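Local atomic coordinates of predicted metal-dependent hydrolase of the TIM-barrel fold (Lactobacillus casei, PDB entry 2QPX), a protein that probably acts as a zinc-dependent hydrolase of the amidohydrolase family, its natural substrate not established. Residues F21-R33 against D107-V120. Residues are numbered along the deposited sequence; the frame is centred on the assembly and turned at random.
Sequences FLIDGKVPNRDDR and DDPILDLDQTAELV. With EDO (1,2-ethanediol), chain L.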
loop_
_atom_site.group_PDB
_atom_site.type_symbol
_atom_site.label_atom_id
_atom_site.label_comp_id
_atom_site.label_asym_id
_atom_site.label_seq_id
_atom_site.Cartn_x
_atom_site.Cartn_y
_atom_site.Cartn_z
ATOM N N PHE A 21 10.609 -18.132 -22.431
ATOM C CA PHE A 21 11.477 -19.190 -22.904
ATOM C C PHE A 21 12.423 -19.706 -21.827
ATOM O O PHE A 21 12.964 -18.951 -20.993
ATOM C CB PHE A 21 12.385 -18.699 -24.011
ATOM C CG PHE A 21 11.696 -18.304 -25.278
ATOM C CD1 PHE A 21 10.977 -19.186 -26.027
ATOM C CD2 PHE A 21 11.812 -16.998 -25.743
ATOM C CE1 PHE A 21 10.400 -18.807 -27.245
ATOM C CE2 PHE A 21 11.224 -16.624 -26.932
ATOM C CZ PHE A 21 10.529 -17.534 -27.678
ATOM N N LEU A 22 12.666 -21.015 -21.910
ATOM C CA LEU A 22 13.771 -21.650 -21.208
ATOM C C LEU A 22 15.082 -21.501 -21.968
ATOM O O LEU A 22 15.073 -21.197 -23.164
ATOM C CB LEU A 22 13.459 -23.156 -20.971
ATOM C CG LEU A 22 12.222 -23.465 -20.120
ATOM C CD1 LEU A 22 11.814 -24.952 -20.323
ATOM C CD2 LEU A 22 12.526 -23.210 -18.655
ATOM N N ILE A 23 16.189 -21.757 -21.272
ATOM C CA ILE A 23 17.503 -21.789 -21.888
ATOM C C ILE A 23 18.038 -23.211 -22.005
ATOM O O ILE A 23 17.528 -24.149 -21.418
ATOM C CB ILE A 23 18.518 -20.887 -21.133
ATOM C CG1 ILE A 23 18.967 -21.506 -19.801
ATOM C CG2 ILE A 23 17.976 -19.424 -21.010
ATOM C CD1 ILE A 23 20.160 -20.798 -19.153
ATOM N N ASP A 24 19.046 -23.335 -22.859
ATOM C CA ASP A 24 19.819 -24.568 -23.069
ATOM C C ASP A 24 20.358 -25.122 -21.753
ATOM O O ASP A 24 21.108 -24.441 -21.067
ATOM C CB ASP A 24 20.956 -24.219 -24.052
ATOM C CG ASP A 24 21.796 -25.411 -24.497
ATOM O OD1 ASP A 24 21.666 -26.510 -23.976
ATOM O OD2 ASP A 24 22.609 -25.195 -25.414
ATOM N N GLY A 25 19.952 -26.352 -21.418
ATOM C CA GLY A 25 20.330 -27.015 -20.178
ATOM C C GLY A 25 21.828 -27.300 -20.068
ATOM O O GLY A 25 22.345 -27.520 -18.981
ATOM N N LYS A 26 22.538 -27.253 -21.193
ATOM C CA LYS A 26 23.991 -27.482 -21.232
ATOM C C LYS A 26 24.832 -26.270 -20.824
ATOM O O LYS A 26 26.052 -26.383 -20.683
ATOM C CB LYS A 26 24.400 -27.943 -22.642
ATOM C CG LYS A 26 23.692 -29.186 -23.083
ATOM C CD LYS A 26 24.220 -29.694 -24.456
ATOM C CE LYS A 26 23.787 -28.759 -25.599
ATOM N NZ LYS A 26 22.293 -28.642 -25.687
ATOM N N VAL A 27 24.209 -25.094 -20.641
ATOM C CA VAL A 27 24.957 -23.905 -20.229
ATOM C C VAL A 27 25.728 -24.167 -18.943
ATOM O O VAL A 27 25.174 -24.674 -17.989
ATOM C CB VAL A 27 23.954 -22.692 -20.050
ATOM C CG1 VAL A 27 24.490 -21.622 -19.112
ATOM C CG2 VAL A 27 23.570 -22.154 -21.445
ATOM N N PRO A 28 27.026 -23.855 -18.921
ATOM C CA PRO A 28 27.848 -24.337 -17.807
ATOM C C PRO A 28 27.655 -23.727 -16.412
ATOM O O PRO A 28 27.769 -24.459 -15.407
ATOM C CB PRO A 28 29.290 -24.080 -18.315
ATOM C CG PRO A 28 29.149 -22.935 -19.253
ATOM C CD PRO A 28 27.845 -23.216 -19.969
ATOM N N ASN A 29 27.336 -22.442 -16.338
ATOM C CA ASN A 29 27.310 -21.733 -15.030
ATOM C C ASN A 29 25.876 -21.713 -14.479
ATOM O O ASN A 29 25.300 -20.663 -14.220
ATOM C CB ASN A 29 27.877 -20.308 -15.182
ATOM C CG ASN A 29 27.196 -19.491 -16.296
ATOM O OD1 ASN A 29 26.571 -20.050 -17.224
ATOM N ND2 ASN A 29 27.320 -18.154 -16.214
ATOM N N ARG A 30 25.312 -22.894 -14.284
ATOM C CA ARG A 30 23.908 -23.053 -13.924
ATOM C C ARG A 30 23.547 -22.350 -12.588
ATOM O O ARG A 30 22.525 -21.659 -12.490
ATOM C CB ARG A 30 23.552 -24.532 -13.888
ATOM C CG ARG A 30 22.188 -24.831 -13.407
ATOM C CD ARG A 30 21.757 -26.271 -13.844
ATOM N NE ARG A 30 20.538 -26.620 -13.147
ATOM C CZ ARG A 30 20.375 -27.619 -12.316
ATOM N NH1 ARG A 30 21.282 -28.565 -12.218
ATOM N NH2 ARG A 30 19.246 -27.722 -11.670
ATOM N N ASP A 31 24.366 -22.518 -11.550
ATOM C CA ASP A 31 24.117 -21.844 -10.252
ATOM C C ASP A 31 24.016 -20.319 -10.445
ATOM O O ASP A 31 23.059 -19.680 -10.003
ATOM C CB ASP A 31 25.245 -22.182 -9.281
ATOM C CG ASP A 31 24.989 -21.767 -7.855
ATOM O OD1 ASP A 31 23.969 -21.202 -7.523
ATOM O OD2 ASP A 31 25.811 -22.121 -6.983
ATOM N N ASP A 32 24.977 -19.734 -11.137
ATOM C CA ASP A 32 24.961 -18.289 -11.360
ATOM C C ASP A 32 23.766 -17.866 -12.226
ATOM O O ASP A 32 23.161 -16.810 -11.978
ATOM C CB ASP A 32 26.271 -17.811 -11.975
ATOM C CG ASP A 32 27.433 -17.793 -10.988
ATOM O OD1 ASP A 32 27.266 -18.029 -9.765
ATOM O OD2 ASP A 32 28.536 -17.515 -11.485
ATOM N N ARG A 33 23.418 -18.661 -13.226
ATOM C CA ARG A 33 22.248 -18.348 -14.060
ATOM C C ARG A 33 20.949 -18.414 -13.266
ATOM O O ARG A 33 20.024 -17.623 -13.494
ATOM C CB ARG A 33 22.165 -19.221 -15.334
ATOM C CG ARG A 33 23.281 -18.952 -16.357
ATOM C CD ARG A 33 23.210 -17.570 -17.031
ATOM N NE ARG A 33 21.995 -17.320 -17.834
ATOM C CZ ARG A 33 21.858 -17.561 -19.135
ATOM N NH1 ARG A 33 22.843 -18.073 -19.852
ATOM N NH2 ARG A 33 20.737 -17.242 -19.736
ATOM N N ASP A 107 19.529 -15.165 -22.710
ATOM C CA ASP A 107 20.751 -15.637 -23.362
ATOM C C ASP A 107 20.764 -17.159 -23.422
ATOM O O ASP A 107 20.343 -17.810 -22.477
ATOM C CB ASP A 107 21.985 -15.163 -22.592
ATOM C CG ASP A 107 22.225 -13.677 -22.676
ATOM O OD1 ASP A 107 21.678 -12.997 -23.552
ATOM O OD2 ASP A 107 22.989 -13.192 -21.830
ATOM N N ASP A 108 21.265 -17.707 -24.527
ATOM C CA ASP A 108 21.292 -19.144 -24.809
ATOM C C ASP A 108 19.888 -19.762 -24.827
ATOM O O ASP A 108 19.652 -20.793 -24.194
ATOM C CB ASP A 108 22.198 -19.846 -23.796
ATOM C CG ASP A 108 23.494 -19.139 -23.625
ATOM O OD1 ASP A 108 24.332 -19.216 -24.557
ATOM O OD2 ASP A 108 23.688 -18.463 -22.593
ATOM N N PRO A 109 18.950 -19.125 -25.561
ATOM C CA PRO A 109 17.558 -19.545 -25.483
ATOM C C PRO A 109 17.262 -20.837 -26.236
ATOM O O PRO A 109 17.974 -21.190 -27.208
ATOM C CB PRO A 109 16.816 -18.441 -26.232
ATOM C CG PRO A 109 17.786 -18.001 -27.242
ATOM C CD PRO A 109 19.118 -18.023 -26.539
ATOM N N ILE A 110 16.195 -21.495 -25.805
ATOM C CA ILE A 110 15.454 -22.434 -26.627
ATOM C C ILE A 110 14.254 -21.673 -27.224
ATOM O O ILE A 110 13.310 -21.356 -26.509
ATOM C CB ILE A 110 15.006 -23.696 -25.844
ATOM C CG1 ILE A 110 16.233 -24.432 -25.264
ATOM C CG2 ILE A 110 14.154 -24.612 -26.703
ATOM C CD1 ILE A 110 15.867 -25.467 -24.242
ATOM N N LEU A 111 14.368 -21.278 -28.493
ATOM C CA LEU A 111 13.350 -20.434 -29.156
ATOM C C LEU A 111 12.231 -21.241 -29.808
ATOM O O LEU A 111 11.105 -20.758 -30.000
ATOM C CB LEU A 111 14.007 -19.538 -30.212
ATOM C CG LEU A 111 15.014 -18.540 -29.677
ATOM C CD1 LEU A 111 15.721 -17.833 -30.824
ATOM C CD2 LEU A 111 14.291 -17.547 -28.722
ATOM N N ASP A 112 12.500 -22.484 -30.165
ATOM C CA ASP A 112 11.527 -23.249 -30.886
ATOM C C ASP A 112 10.456 -23.767 -29.936
ATOM O O ASP A 112 10.753 -24.406 -28.922
ATOM C CB ASP A 112 12.249 -24.368 -31.642
ATOM C CG ASP A 112 11.333 -25.173 -32.529
ATOM O OD1 ASP A 112 10.506 -25.955 -32.044
ATOM O OD2 ASP A 112 11.419 -25.005 -33.762
ATOM N N LEU A 113 9.195 -23.467 -30.231
ATOM C CA LEU A 113 8.110 -23.852 -29.342
ATOM C C LEU A 113 7.831 -25.336 -29.344
ATOM O O LEU A 113 7.423 -25.879 -28.321
ATOM C CB LEU A 113 6.843 -23.083 -29.692
ATOM C CG LEU A 113 6.984 -21.568 -29.609
ATOM C CD1 LEU A 113 5.635 -20.995 -29.975
ATOM C CD2 LEU A 113 7.455 -21.161 -28.213
ATOM N N ASP A 114 8.031 -26.005 -30.492
ATOM C CA ASP A 114 7.887 -27.443 -30.552
ATOM C C ASP A 114 8.976 -28.115 -29.703
ATOM O O ASP A 114 8.695 -29.077 -28.994
ATOM C CB ASP A 114 7.964 -27.938 -32.010
ATOM C CG ASP A 114 6.783 -27.508 -32.820
ATOM O OD1 ASP A 114 5.631 -27.730 -32.406
ATOM O OD2 ASP A 114 7.026 -26.920 -33.877
ATOM N N GLN A 115 10.203 -27.633 -29.779
ATOM C CA GLN A 115 11.276 -28.139 -28.924
ATOM C C GLN A 115 10.982 -27.896 -27.452
ATOM O O GLN A 115 11.265 -28.742 -26.610
ATOM C CB GLN A 115 12.627 -27.534 -29.245
ATOM C CG GLN A 115 13.189 -27.898 -30.602
ATOM C CD GLN A 115 14.509 -27.185 -30.863
ATOM O OE1 GLN A 115 15.188 -26.649 -29.934
ATOM N NE2 GLN A 115 14.896 -27.171 -32.139
ATOM N N THR A 116 10.441 -26.717 -27.137
ATOM C CA THR A 116 10.060 -26.437 -25.755
ATOM C C THR A 116 8.984 -27.426 -25.300
ATOM O O THR A 116 9.066 -27.969 -24.200
ATOM C CB THR A 116 9.561 -25.003 -25.585
ATOM O OG1 THR A 116 10.555 -24.085 -26.080
ATOM C CG2 THR A 116 9.280 -24.686 -24.101
ATOM N N ALA A 117 7.962 -27.643 -26.133
ATOM C CA ALA A 117 6.886 -28.571 -25.782
ATOM C C ALA A 117 7.442 -29.999 -25.528
ATOM O O ALA A 117 7.020 -30.687 -24.578
ATOM C CB ALA A 117 5.782 -28.579 -26.849
ATOM N N GLU A 118 8.411 -30.427 -26.331
ATOM C CA GLU A 118 9.047 -31.754 -26.134
ATOM C C GLU A 118 9.811 -31.796 -24.805
ATOM O O GLU A 118 9.780 -32.810 -24.060
ATOM C CB GLU A 118 10.003 -32.141 -27.289
ATOM C CG GLU A 118 10.891 -33.366 -26.907
ATOM C CD GLU A 118 11.711 -34.004 -28.031
ATOM O OE1 GLU A 118 11.418 -33.681 -29.222
ATOM O OE2 GLU A 118 12.605 -34.837 -27.691
ATOM N N LEU A 119 10.513 -30.720 -24.510
ATOM C CA LEU A 119 11.315 -30.604 -23.313
ATOM C C LEU A 119 10.474 -30.697 -22.036
ATOM O O LEU A 119 10.854 -31.384 -21.076
ATOM C CB LEU A 119 12.077 -29.271 -23.369
ATOM C CG LEU A 119 13.016 -29.052 -22.229
ATOM C CD1 LEU A 119 14.286 -30.033 -22.341
ATOM C CD2 LEU A 119 13.405 -27.575 -22.190
ATOM N N VAL A 120 9.336 -29.998 -22.007
ATOM C CA VAL A 120 8.541 -29.852 -20.794
ATOM C C VAL A 120 7.393 -30.863 -20.719
ATOM O O VAL A 120 6.837 -31.080 -19.653
ATOM C CB VAL A 120 8.069 -28.375 -20.613
ATOM C CG1 VAL A 120 9.282 -27.422 -20.550
ATOM C CG2 VAL A 120 7.072 -27.935 -21.686
HETATM C C1 EDO L . 26.080 -23.340 -24.299
HETATM O O1 EDO L . 26.903 -22.819 -23.248
HETATM C C2 EDO L . 25.971 -24.852 -24.163
HETATM O O2 EDO L . 25.232 -25.414 -25.265
HETATM O O HOH W 1 11.901 -22.297 -24.354
#
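Arg33 meets the 107-120 segment through the edge of its guanidinium, where NH1 and NH2 point at two acceptors. NH2 gives a nearly straight bond (177°) to Asp107 O at 2.8 Å. NH1 forms a salt bridge with Asp108 OD2 (2.9 Å), its N-H meeting the anti lone pair in a bent bond (144°). Ile23 CD1 lies over the centre of one guanidinium face. A leucine in place of Arg33 would probably leave the Asp108 carboxylate without its countercharge and Asp107 O without this donor. Beside this grip the backbones pair around a single bridge, Ile23 with Pro109, through hydrogen bonds from Asp24 N to Asp108 O and from Ile110 N to Leu22 O, each 2.9 Å. A water ties Leu22 N to Ile110 O and Thr116 OG1. With CG anti to the carbonyl carbon (chi1 -66°), Phe21 runs from CB and CG near Ile110 O to CD1, 3.2 Å from that oxygen. CE1 is 3.4 Å from Leu111 O and has Leu113 CD2 beside it at the ring edge; CD2, CE2 and CZ lie under Leu111 CD2, a CH-pi contact 3.9 Å from the centroid. Leu22 CD1 packs on Leu119 CD2 and Val120 CG1. The loop following strand 14-19 and zinc ligands His18 and His20, with the Phe21 side chain about 10 Å from a zinc ion, thus joins helix 113-120, which rests against strand 124-127 and helix 79-92 in the TIM-barrel fold.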